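Local coordinates for protein ureidoglycolate hydrolase (Arabidopsis thaliana, PDB 4PXE) that hydrolyses (S)-ureidoglycolate to glyoxylate, ammonium and carbon dioxide with the help of two manganese ions, completing purine breakdown without releasing urea, at residues Q21-E26 with R51-N56; S29-D32 with S37-R40; T64-E67 with I73-K76; L109-A114 with L129-F134; G390-P395 with V417-L422. All blocks are in the same frame, centred on the assembly; numbering follows the deposited sequence.

Contact 1 (Q21-E26 with R51-N56); sequences QNQIDE and RRYVKN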
# COMPACT_ATOMS: atom_id res chain seq x y z
N GLN A 21 -27.26 7.52 -21.97
CA GLN A 21 -27.02 6.51 -20.95
C GLN A 21 -26.18 5.36 -21.48
O GLN A 21 -25.27 4.88 -20.80
CB GLN A 21 -28.32 5.96 -20.36
CG GLN A 21 -28.07 4.91 -19.30
CD GLN A 21 -27.39 5.50 -18.10
OE1 GLN A 21 -27.73 6.61 -17.69
NE2 GLN A 21 -26.42 4.79 -17.55
N ASN A 22 -26.49 4.91 -22.69
CA ASN A 22 -25.74 3.83 -23.30
C ASN A 22 -24.27 4.21 -23.48
O ASN A 22 -23.39 3.37 -23.28
CB ASN A 22 -26.36 3.41 -24.64
CG ASN A 22 -27.73 2.76 -24.46
OD1 ASN A 22 -28.10 2.35 -23.36
ND2 ASN A 22 -28.47 2.64 -25.56
N GLN A 23 -24.01 5.47 -23.83
CA GLN A 23 -22.63 5.94 -23.97
C GLN A 23 -21.90 5.98 -22.62
O GLN A 23 -20.73 5.61 -22.53
CB GLN A 23 -22.59 7.30 -24.65
CG GLN A 23 -23.04 7.23 -26.10
CD GLN A 23 -23.14 8.58 -26.77
OE1 GLN A 23 -23.27 9.62 -26.11
NE2 GLN A 23 -23.09 8.58 -28.10
N ILE A 24 -22.61 6.39 -21.57
CA ILE A 24 -22.06 6.38 -20.22
C ILE A 24 -21.65 4.95 -19.85
O ILE A 24 -20.56 4.72 -19.34
CB ILE A 24 -23.09 6.93 -19.19
CG1 ILE A 24 -23.26 8.45 -19.38
CG2 ILE A 24 -22.67 6.61 -17.76
CD1 ILE A 24 -22.27 9.28 -18.58
N ASP A 25 -22.52 4.00 -20.15
CA ASP A 25 -22.24 2.60 -19.82
C ASP A 25 -21.09 2.05 -20.66
O ASP A 25 -20.21 1.37 -20.12
CB ASP A 25 -23.50 1.75 -20.03
CG ASP A 25 -24.61 2.10 -19.06
OD1 ASP A 25 -24.30 2.67 -18.00
OD2 ASP A 25 -25.77 1.80 -19.38
N GLU A 26 -21.08 2.34 -21.95
CA GLU A 26 -19.98 1.90 -22.80
C GLU A 26 -18.64 2.46 -22.33
O GLU A 26 -17.65 1.72 -22.23
CB GLU A 26 -20.24 2.24 -24.27
CG GLU A 26 -21.35 1.38 -24.87
CD GLU A 26 -21.60 1.65 -26.34
OE1 GLU A 26 -21.03 2.61 -26.89
OE2 GLU A 26 -22.39 0.89 -26.94
N ARG A 51 -10.20 7.92 -24.57
CA ARG A 51 -9.92 9.07 -25.45
C ARG A 51 -10.38 8.79 -26.88
O ARG A 51 -10.98 9.65 -27.53
CB ARG A 51 -8.41 9.38 -25.49
CG ARG A 51 -7.81 9.89 -24.18
CD ARG A 51 -6.28 9.97 -24.28
NE ARG A 51 -5.75 10.36 -22.98
CZ ARG A 51 -5.48 11.61 -22.62
NH1 ARG A 51 -5.64 12.61 -23.48
NH2 ARG A 51 -5.05 11.85 -21.39
N ARG A 52 -10.08 7.59 -27.36
CA ARG A 52 -10.44 7.21 -28.72
C ARG A 52 -11.95 7.17 -28.90
O ARG A 52 -12.48 7.62 -29.92
CB ARG A 52 -9.79 5.87 -29.09
CG ARG A 52 -8.27 5.94 -29.14
CD ARG A 52 -7.64 4.56 -29.28
NE ARG A 52 -8.13 3.84 -30.45
CZ ARG A 52 -7.58 3.91 -31.66
NH1 ARG A 52 -6.51 4.68 -31.87
NH2 ARG A 52 -8.09 3.22 -32.67
N TYR A 53 -12.65 6.65 -27.89
CA TYR A 53 -14.11 6.58 -27.92
C TYR A 53 -14.70 7.98 -28.03
O TYR A 53 -15.57 8.23 -28.85
CB TYR A 53 -14.61 5.87 -26.65
CG TYR A 53 -16.10 5.66 -26.57
CD1 TYR A 53 -16.93 6.65 -26.08
CD2 TYR A 53 -16.68 4.46 -26.97
CE1 TYR A 53 -18.31 6.46 -25.99
CE2 TYR A 53 -18.05 4.26 -26.89
CZ TYR A 53 -18.86 5.27 -26.40
OH TYR A 53 -20.22 5.08 -26.31
N VAL A 54 -14.19 8.91 -27.22
CA VAL A 54 -14.67 10.29 -27.24
C VAL A 54 -14.33 11.01 -28.55
O VAL A 54 -15.18 11.70 -29.13
CB VAL A 54 -14.13 11.09 -26.02
CG1 VAL A 54 -14.46 12.56 -26.17
CG2 VAL A 54 -14.72 10.54 -24.73
N LYS A 55 -13.11 10.85 -29.04
CA LYS A 55 -12.72 11.46 -30.31
C LYS A 55 -13.60 10.97 -31.46
O LYS A 55 -13.95 11.75 -32.35
CB LYS A 55 -11.23 11.24 -30.59
CG LYS A 55 -10.33 12.19 -29.79
CD LYS A 55 -8.84 12.02 -30.09
CE LYS A 55 -8.28 10.78 -29.42
NZ LYS A 55 -6.82 10.57 -29.77
N ASN A 56 -13.96 9.69 -31.44
CA ASN A 56 -14.87 9.13 -32.43
C ASN A 56 -16.24 9.82 -32.39
O ASN A 56 -16.78 10.21 -33.43
CB ASN A 56 -15.00 7.61 -32.26
CG ASN A 56 -15.92 6.98 -33.27
OD1 ASN A 56 -17.00 6.49 -32.93
ND2 ASN A 56 -15.51 6.98 -34.54
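The Tyr53 ring presents its edge to Glu26: carboxylate oxygen OE1 lies near the ring plane beside the phenol, and the plane of the carboxylate stands at 86° to that of the ring. This is a surface contact between two helices of the N-terminal part of the chain, 17-28 and 45-60, whose nearest CA atoms across the two segments, those of Glu26 and Tyr53, are 9.1 Å apart. One long aromatic side chain spans that distance. With CG anti to the backbone N (chi1 -177°), Tyr53 stretches out from its own helix and sets its hydroxyl against the flank of the other.

There the phenol donates a hydrogen bond to Glu26 OE1, with 2.7 Å between Tyr53 OH and that oxygen. The donor arrives on the anti side of the carboxylate, 22° out of its plane. Glu26 extends beyond CG to meet it, the two side chains crossing at about a right angle. About one helical turn earlier, Gln23 supplies the aliphatic part of the seat, its CG lying 3.6 Å from Tyr53 OH.

Other residues of the two helices face the interior: Ile24 packs on Val105 and Tyr102, and Val54 on Val108 and Ile112, so both helices rest on helix 105-120. Beside the polar bond, the hydroxyl also packs against carbon: Glu26 CB is 3.5 Å from Tyr53 OH.

Contact 2 (S29-D32 with S37-R40); sequences SFSD and SVTR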
# COMPACT_ATOMS: atom_id res chain seq x y z
N SER A 29 -16.84 0.76 -19.42
CA SER A 29 -16.17 -0.52 -19.65
C SER A 29 -14.65 -0.38 -19.75
O SER A 29 -13.93 -1.35 -19.58
CB SER A 29 -16.71 -1.21 -20.91
OG SER A 29 -16.25 -0.57 -22.08
N PHE A 30 -14.17 0.84 -20.03
CA PHE A 30 -12.73 1.10 -20.09
C PHE A 30 -12.22 1.37 -18.68
O PHE A 30 -12.06 2.52 -18.27
CB PHE A 30 -12.43 2.27 -21.03
CG PHE A 30 -12.99 2.10 -22.41
CD1 PHE A 30 -12.63 1.01 -23.19
CD2 PHE A 30 -13.87 3.03 -22.93
CE1 PHE A 30 -13.14 0.85 -24.47
CE2 PHE A 30 -14.38 2.88 -24.21
CZ PHE A 30 -14.02 1.78 -24.97
N SER A 31 -11.96 0.30 -17.96
CA SER A 31 -11.73 0.38 -16.52
C SER A 31 -10.78 -0.69 -16.04
O SER A 31 -10.85 -1.84 -16.50
CB SER A 31 -13.07 0.21 -15.81
OG SER A 31 -12.90 0.19 -14.41
N ASP A 32 -9.93 -0.33 -15.09
CA ASP A 32 -9.06 -1.30 -14.44
C ASP A 32 -9.70 -1.94 -13.20
O ASP A 32 -9.12 -2.83 -12.58
CB ASP A 32 -7.70 -0.68 -14.09
CG ASP A 32 -6.78 -0.60 -15.30
OD1 ASP A 32 -6.79 -1.54 -16.12
OD2 ASP A 32 -6.06 0.41 -15.43
N SER A 37 -17.60 -0.62 -10.39
CA SER A 37 -16.59 0.41 -10.15
C SER A 37 -15.86 0.79 -11.42
O SER A 37 -15.81 0.02 -12.37
CB SER A 37 -15.58 -0.04 -9.09
OG SER A 37 -16.16 -0.08 -7.80
N VAL A 38 -15.30 1.99 -11.42
CA VAL A 38 -14.45 2.43 -12.51
C VAL A 38 -13.12 2.87 -11.94
O VAL A 38 -13.08 3.55 -10.92
CB VAL A 38 -15.08 3.62 -13.27
CG1 VAL A 38 -14.20 4.04 -14.44
CG2 VAL A 38 -16.47 3.24 -13.77
N THR A 39 -12.02 2.46 -12.59
CA THR A 39 -10.71 3.05 -12.35
C THR A 39 -10.14 3.37 -13.72
O THR A 39 -10.06 2.49 -14.57
CB THR A 39 -9.74 2.07 -11.68
OG1 THR A 39 -10.25 1.71 -10.40
CG2 THR A 39 -8.37 2.70 -11.50
N ARG A 40 -9.79 4.63 -13.96
CA ARG A 40 -9.22 4.98 -15.26
C ARG A 40 -8.23 6.12 -15.11
O ARG A 40 -8.61 7.27 -14.95
CB ARG A 40 -10.31 5.32 -16.28
CG ARG A 40 -9.74 5.61 -17.66
CD ARG A 40 -10.82 5.58 -18.73
NE ARG A 40 -11.88 6.54 -18.47
CZ ARG A 40 -13.16 6.22 -18.31
NH1 ARG A 40 -13.56 4.95 -18.36
NH2 ARG A 40 -14.05 7.17 -18.09
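Ser31 and Thr39 meet where the chain, leaving helix 17-28, runs roughly across the short strand 38-40, and three hydrogen bonds tie the two segments. Ser31 places its hydroxyl anti to its backbone N (chi1 176°), where OG accepts from Thr39 N at 3.0 Å in a fairly straight bond. Ser31 OG thus takes the Thr39 N-H and is also bonded to Ala33 O, joining strand and turn through one hydroxyl. One residue on, Asp32 N donates to Thr39 O over 2.9 Å, in the carbonyl plane, with an N-H...O angle of 168°. Ser31 CA adds a CH...O contact of 3.3 Å to Thr39 O.

Phe30, the centre of an inverse gamma turn, offers its carbonyl to Arg40. Bent at chi3, the arginine brings NH1 to 2.9 Å from Phe30 O, which lies close to the guanidinium plane although the donor is tilted 29° from the carbonyl plane. NH2 of the same group goes to Ile93 O. Two other polar ends have partners beyond the segments: Asp32 OD1 forms a salt bridge with Lys46, and Thr39 OG1 is hydrogen-bonded to Tyr98 N.

Arg40 thereby clasps the 29-32 segment and the residue that follows the manganese ligand His92, its own side chain being about 8 Å from that of His92. NH1 and NH2 of the buried guanidinium each bond a main-chain carbonyl. These bonds probably help to set the course of the turn, consistent with a second-shell part in holding the backbone beside the metal site.

Contact 3 (T64-E67 with I73-K76); sequences TVRE and IFGK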
# COMPACT_ATOMS: atom_id res chain seq x y z
N THR A 64 -14.41 19.73 -35.62
CA THR A 64 -12.98 19.75 -35.90
C THR A 64 -12.22 19.32 -34.65
O THR A 64 -12.29 20.00 -33.62
CB THR A 64 -12.53 21.16 -36.30
OG1 THR A 64 -13.29 21.61 -37.43
CG2 THR A 64 -11.05 21.16 -36.67
N VAL A 65 -11.48 18.22 -34.75
CA VAL A 65 -10.83 17.62 -33.58
C VAL A 65 -9.32 17.87 -33.58
O VAL A 65 -8.63 17.58 -34.56
CB VAL A 65 -11.09 16.10 -33.50
CG1 VAL A 65 -10.48 15.51 -32.22
CG2 VAL A 65 -12.60 15.82 -33.57
N ARG A 66 -8.80 18.40 -32.48
CA ARG A 66 -7.37 18.59 -32.33
C ARG A 66 -6.93 18.28 -30.91
O ARG A 66 -7.75 18.24 -30.00
CB ARG A 66 -6.97 20.02 -32.68
CG ARG A 66 -7.71 21.07 -31.91
CD ARG A 66 -7.20 22.47 -32.22
NE ARG A 66 -6.30 22.92 -31.17
CZ ARG A 66 -6.67 23.71 -30.17
NH1 ARG A 66 -7.92 24.17 -30.10
NH2 ARG A 66 -5.78 24.06 -29.25
N GLU A 67 -5.64 18.03 -30.75
CA GLU A 67 -5.06 17.75 -29.44
C GLU A 67 -3.82 18.59 -29.22
O GLU A 67 -3.08 18.88 -30.17
CB GLU A 67 -4.66 16.28 -29.33
CG GLU A 67 -5.82 15.32 -29.41
CD GLU A 67 -5.39 13.90 -29.14
OE1 GLU A 67 -5.19 13.54 -27.96
OE2 GLU A 67 -5.25 13.13 -30.11
N ILE A 73 -8.03 17.56 -25.50
CA ILE A 73 -8.68 17.29 -26.78
C ILE A 73 -9.76 18.33 -27.02
O ILE A 73 -10.53 18.64 -26.12
CB ILE A 73 -9.25 15.86 -26.79
CG1 ILE A 73 -8.10 14.85 -26.72
CG2 ILE A 73 -10.08 15.61 -28.04
CD1 ILE A 73 -8.51 13.42 -26.41
N PHE A 74 -9.81 18.87 -28.24
CA PHE A 74 -10.70 19.97 -28.56
C PHE A 74 -11.56 19.58 -29.76
O PHE A 74 -11.05 19.02 -30.72
CB PHE A 74 -9.89 21.23 -28.91
CG PHE A 74 -8.99 21.71 -27.80
CD1 PHE A 74 -7.74 21.14 -27.61
CD2 PHE A 74 -9.39 22.73 -26.95
CE1 PHE A 74 -6.90 21.58 -26.59
CE2 PHE A 74 -8.56 23.18 -25.92
CZ PHE A 74 -7.31 22.60 -25.75
N GLY A 75 -12.86 19.87 -29.69
CA GLY A 75 -13.77 19.59 -30.79
C GLY A 75 -14.60 20.82 -31.10
O GLY A 75 -15.48 21.20 -30.32
N LYS A 76 -14.33 21.45 -32.24
CA LYS A 76 -14.97 22.72 -32.57
C LYS A 76 -16.05 22.64 -33.65
O LYS A 76 -15.89 21.96 -34.66
CB LYS A 76 -13.92 23.77 -32.98
CG LYS A 76 -14.52 25.11 -33.38
CD LYS A 76 -13.46 26.16 -33.69
CE LYS A 76 -12.86 26.74 -32.43
NZ LYS A 76 -11.98 27.94 -32.73
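Thr64-Glu67 and Ile73-Lys76 form an antiparallel beta hairpin, with Thr64-Lys76 and Arg66-Phe74 as hydrogen-bonded pairs, Val65-Gly75 and Glu67-Ile73 as non-hydrogen-bonded ones, and strand directions 161° apart. Within the hydrogen-bonded pairs all four N-H groups find carbonyls; Phe74 N, for example, lies 2.8 Å from Arg66 O, nearly on the line of its C=O bond.

On the face of the hairpin that carries Arg66 and Phe74, the guanidinium lies flat on the ring. Their centres are 4.0 Å apart and the planes differ by 12°, a cation-pi stack. Arg66 CG sits between the backbone N and the carbonyl carbon (chi1 55°), and the bend at chi3 then folds the head back across the neighbouring strand. NH1 stands over the rim of the ring, 3.5 Å from Phe74 CG, while NH2 reaches toward CE1. On the other face Glu67 and Ile73 run side by side in the same direction, with Glu67 OE1 3.4 Å from Ile73 CG1; Val65 CG1 meets Ile73 CG2 at 4.2 Å.

The carboxylate of Glu67 is gripped by Lys55 through OE2 and by Tyr183 OH through OE1. Helix 45-60 packs on Val65 and Ile73 through Lys55 and Met58, and strand 129-133 extends the sheet next to 73-77, bonding through Ile73 and Gly75.

Contact 4 (L109-A114 with L129-F134); sequences LGAIEA and LEIILF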
# COMPACT_ATOMS: atom_id res chain seq x y z
N LEU A 109 -19.47 13.62 -22.50
CA LEU A 109 -20.50 13.02 -23.35
C LEU A 109 -21.73 13.91 -23.47
O LEU A 109 -22.35 14.01 -24.54
CB LEU A 109 -20.90 11.63 -22.85
CG LEU A 109 -19.78 10.59 -22.85
CD1 LEU A 109 -20.27 9.24 -22.36
CD2 LEU A 109 -19.18 10.44 -24.23
N GLY A 110 -22.06 14.60 -22.38
CA GLY A 110 -23.19 15.51 -22.39
C GLY A 110 -22.94 16.74 -23.25
O GLY A 110 -23.87 17.28 -23.85
N ALA A 111 -21.69 17.18 -23.33
CA ALA A 111 -21.35 18.32 -24.19
C ALA A 111 -21.47 17.92 -25.65
O ALA A 111 -21.96 18.70 -26.48
CB ALA A 111 -19.96 18.84 -23.89
N ILE A 112 -21.03 16.72 -25.98
CA ILE A 112 -21.17 16.21 -27.34
C ILE A 112 -22.65 16.08 -27.69
O ILE A 112 -23.08 16.49 -28.77
CB ILE A 112 -20.40 14.89 -27.55
CG1 ILE A 112 -18.90 15.11 -27.31
CG2 ILE A 112 -20.64 14.35 -28.97
CD1 ILE A 112 -18.07 13.83 -27.30
N GLU A 113 -23.44 15.55 -26.75
CA GLU A 113 -24.88 15.46 -26.97
C GLU A 113 -25.50 16.85 -27.14
O GLU A 113 -26.41 17.02 -27.94
CB GLU A 113 -25.57 14.66 -25.85
CG GLU A 113 -27.10 14.55 -25.99
CD GLU A 113 -27.56 13.76 -27.22
OE1 GLU A 113 -26.74 13.08 -27.88
OE2 GLU A 113 -28.78 13.80 -27.52
N ALA A 114 -25.00 17.84 -26.41
CA ALA A 114 -25.49 19.21 -26.57
C ALA A 114 -25.26 19.74 -27.99
O ALA A 114 -26.13 20.42 -28.55
CB ALA A 114 -24.83 20.12 -25.55
N LEU A 129 -18.50 27.04 -31.22
CA LEU A 129 -18.59 26.29 -29.98
C LEU A 129 -17.46 25.27 -29.95
O LEU A 129 -17.17 24.64 -30.96
CB LEU A 129 -19.95 25.59 -29.88
CG LEU A 129 -21.19 26.47 -30.04
CD1 LEU A 129 -22.44 25.61 -29.89
CD2 LEU A 129 -21.19 27.61 -29.03
N GLU A 130 -16.82 25.11 -28.79
CA GLU A 130 -15.73 24.15 -28.70
C GLU A 130 -15.81 23.30 -27.44
O GLU A 130 -15.92 23.84 -26.33
CB GLU A 130 -14.37 24.85 -28.80
CG GLU A 130 -13.20 23.90 -28.96
CD GLU A 130 -11.93 24.59 -29.47
OE1 GLU A 130 -11.55 25.63 -28.90
OE2 GLU A 130 -11.34 24.10 -30.45
N ILE A 131 -15.78 21.99 -27.63
CA ILE A 131 -15.79 21.04 -26.53
C ILE A 131 -14.37 20.69 -26.15
O ILE A 131 -13.54 20.37 -27.02
CB ILE A 131 -16.52 19.75 -26.92
CG1 ILE A 131 -17.95 20.06 -27.36
CG2 ILE A 131 -16.51 18.76 -25.75
CD1 ILE A 131 -18.73 18.82 -27.73
N ILE A 132 -14.08 20.73 -24.86
CA ILE A 132 -12.76 20.37 -24.35
C ILE A 132 -12.84 19.11 -23.51
O ILE A 132 -13.60 19.05 -22.54
CB ILE A 132 -12.15 21.49 -23.48
CG1 ILE A 132 -12.10 22.82 -24.24
CG2 ILE A 132 -10.76 21.09 -23.03
CD1 ILE A 132 -11.66 23.99 -23.39
N LEU A 133 -12.09 18.09 -23.90
CA LEU A 133 -11.83 16.96 -23.03
C LEU A 133 -10.50 17.24 -22.37
O LEU A 133 -9.45 17.13 -23.00
CB LEU A 133 -11.80 15.65 -23.81
CG LEU A 133 -11.24 14.43 -23.08
CD1 LEU A 133 -11.92 14.22 -21.72
CD2 LEU A 133 -11.38 13.18 -23.94
N PHE A 134 -10.52 17.64 -21.10
CA PHE A 134 -9.28 17.91 -20.39
C PHE A 134 -8.49 16.62 -20.23
O PHE A 134 -9.07 15.54 -20.04
CB PHE A 134 -9.58 18.58 -19.05
CG PHE A 134 -10.22 19.93 -19.20
CD1 PHE A 134 -9.44 21.06 -19.38
CD2 PHE A 134 -11.60 20.07 -19.22
CE1 PHE A 134 -10.02 22.31 -19.55
CE2 PHE A 134 -12.19 21.32 -19.38
CZ PHE A 134 -11.40 22.44 -19.54
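Helix 105-120 lies against strand 129-133 within the catalytic part of this M20-family enzyme, and between 109-114 and 129-134 the contact is made by Ile131, set against Ala111 and Ile112. Ala111 is the helix residue nearest the strand, its CA 6.6 Å from that of Ile131, and its small side chain is consistent with this close approach.

The two branches of Ile131 divide the work. CG2, anti to the backbone N, lies 3.9 Å from Ala111 CB. The longer branch leaves with CG1 anti to the carbonyl carbon (chi1 -58°) and extends, so that its terminal methyl slides along the helix surface: CD1 comes to 3.5 Å from Ala111 O and to 3.6 Å from Ile112 N. The same methyl meets Ile112 CG1 at 3.7 Å, the two isoleucines crossing at about a right angle. All three residues are buried and the cross-contact is wholly of van der Waals type.

Around this point the layer is completed by further apolar groups. Met58 of helix 45-60 touches both Ile112 and Ile131, Ile115 lies on Ile131, Leu129 rests on Ile115 and Leu118, and Leu133 packs on Val108.

On its edges strand 129-133 pairs with 73-77, antiparallel, and with 86-91, parallel; helix 105-120 follows 86-91 in the chain and precedes 129-133. Such packing of a helix on a sheet is characteristic of the layered alpha/beta catalytic domain of M20 enzymes.

Contact 5 (G390-P395 with V417-L422); sequences GMIFIP and VKVLSL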
# COMPACT_ATOMS: atom_id res chain seq x y z
N GLY A 390 -18.74 29.38 -15.79
CA GLY A 390 -19.89 28.97 -15.00
C GLY A 390 -20.00 27.46 -15.02
O GLY A 390 -19.39 26.80 -15.86
N MET A 391 -20.80 26.92 -14.10
CA MET A 391 -21.07 25.49 -14.08
C MET A 391 -22.56 25.23 -13.92
O MET A 391 -23.25 25.94 -13.20
CB MET A 391 -20.34 24.78 -12.93
CG MET A 391 -18.82 24.91 -12.95
SD MET A 391 -18.08 23.79 -11.73
CE MET A 391 -18.47 22.21 -12.49
N ILE A 392 -23.02 24.18 -14.59
CA ILE A 392 -24.38 23.67 -14.42
C ILE A 392 -24.28 22.36 -13.64
O ILE A 392 -23.64 21.42 -14.11
CB ILE A 392 -24.98 23.35 -15.79
CG1 ILE A 392 -25.02 24.60 -16.69
CG2 ILE A 392 -26.39 22.77 -15.66
CD1 ILE A 392 -25.21 24.26 -18.14
N PHE A 393 -24.90 22.30 -12.46
CA PHE A 393 -25.02 21.06 -11.70
C PHE A 393 -26.35 20.36 -12.01
O PHE A 393 -27.39 21.01 -12.16
CB PHE A 393 -25.01 21.33 -10.19
CG PHE A 393 -23.63 21.44 -9.57
CD1 PHE A 393 -22.47 21.08 -10.26
CD2 PHE A 393 -23.53 21.87 -8.26
CE1 PHE A 393 -21.22 21.18 -9.61
CE2 PHE A 393 -22.31 21.96 -7.62
CZ PHE A 393 -21.16 21.61 -8.30
N ILE A 394 -26.29 19.03 -12.09
CA ILE A 394 -27.50 18.21 -12.11
C ILE A 394 -27.54 17.36 -10.83
O ILE A 394 -26.52 17.13 -10.18
CB ILE A 394 -27.57 17.31 -13.35
CG1 ILE A 394 -26.38 16.35 -13.41
CG2 ILE A 394 -27.68 18.15 -14.62
CD1 ILE A 394 -26.47 15.37 -14.57
N PRO A 395 -28.73 16.88 -10.44
CA PRO A 395 -28.82 16.08 -9.22
C PRO A 395 -28.08 14.76 -9.34
O PRO A 395 -27.85 14.26 -10.44
CB PRO A 395 -30.32 15.80 -9.09
CG PRO A 395 -30.99 16.87 -9.92
CD PRO A 395 -30.06 17.12 -11.06
N VAL A 417 -28.13 18.64 -20.13
CA VAL A 417 -27.74 18.81 -21.53
C VAL A 417 -28.57 19.90 -22.21
O VAL A 417 -28.02 20.71 -22.97
CB VAL A 417 -27.85 17.47 -22.32
CG1 VAL A 417 -27.72 17.71 -23.82
CG2 VAL A 417 -26.78 16.48 -21.83
N LYS A 418 -29.86 19.96 -21.93
CA LYS A 418 -30.69 21.01 -22.52
C LYS A 418 -30.27 22.39 -22.04
O LYS A 418 -30.20 23.31 -22.86
CB LYS A 418 -32.17 20.77 -22.20
CG LYS A 418 -32.78 19.59 -22.92
CD LYS A 418 -34.21 19.38 -22.44
CE LYS A 418 -34.84 18.18 -23.11
NZ LYS A 418 -36.12 17.82 -22.46
N VAL A 419 -30.01 22.54 -20.75
CA VAL A 419 -29.54 23.82 -20.24
C VAL A 419 -28.20 24.19 -20.85
O VAL A 419 -27.97 25.34 -21.24
CB VAL A 419 -29.46 23.82 -18.70
CG1 VAL A 419 -28.80 25.11 -18.19
CG2 VAL A 419 -30.85 23.64 -18.10
N LEU A 420 -27.31 23.21 -20.98
CA LEU A 420 -26.02 23.44 -21.63
C LEU A 420 -26.18 23.89 -23.08
O LEU A 420 -25.57 24.87 -23.50
CB LEU A 420 -25.15 22.20 -21.54
CG LEU A 420 -23.76 22.34 -22.18
CD1 LEU A 420 -22.97 23.46 -21.52
CD2 LEU A 420 -23.00 21.02 -22.08
N SER A 421 -27.02 23.18 -23.84
CA SER A 421 -27.29 23.53 -25.23
C SER A 421 -27.79 24.96 -25.37
O SER A 421 -27.31 25.73 -26.21
CB SER A 421 -28.35 22.59 -25.81
OG SER A 421 -27.88 21.25 -25.89
N LEU A 422 -28.77 25.30 -24.55
CA LEU A 422 -29.43 26.60 -24.67
C LEU A 422 -28.51 27.72 -24.19
O LEU A 422 -28.49 28.81 -24.76
CB LEU A 422 -30.75 26.59 -23.90
CG LEU A 422 -31.67 27.80 -24.08
CD1 LEU A 422 -31.89 28.13 -25.57
CD2 LEU A 422 -32.98 27.53 -23.38
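Ile392 projects from strand 389-394 onto helix 410-429 and touches it mainly through its terminal methyl. CD1 lies 3.7 Å from Val419 CG1 and equally 3.7 Å from Leu420 CA, so the methyl rests between one side chain and the helix backbone. Leu420 CB follows at 4.0 Å. The reach comes from the longer branch: Ile392 CG1 is anti to the carbonyl carbon (chi1 -60°) and chi2 carries CD1 outward from the sheet.

One shell out, Leu207 of the parallel strand 201-209 packs beside Ile392, whose backbone bonds to Glu206 and His208. On the helix side, Val419 touches Ile222 and Leu367. Within the helix, Ser421 OG donates to Val417 O at 3.0 Å, while Ser421 N reaches that carbonyl at 2.8 Å from the opposite face of its plane; OG also makes a weak bond to Ala114 O of helix 105-120.

The side chain of Ile392 is about 7 Å from that of His208, a manganese and substrate ligand borne by the adjoining strand. The packing is apolar and largely non-directional, consistent with a hydrophobic join between the helix and the sheet, near the strand that carries His208.

Overall arrangement
The five contacts run from surface to core. Contact 1 lies at the surface and rests on one tyrosine-glutamate bond, whereas contacts 4 and 5 are buried, purely apolar joins in which an isoleucine from a strand meets a helix. Those two helices, 105-120 and 410-429, also pack on each other, as Ala111 on Leu420. Contacts 2 and 3 are partly buried: contact 2 mixes side-chain and main-chain bonds at a turn near the metal site, and contact 3 is a backbone ladder with a cation-pi stack, its second strand adjoining strand 129-133 of contact 4. Helix 45-60 bridges several of them: Tyr53 touches Phe30, Lys55 pairs with Glu67 and Val54 packs on Leu133.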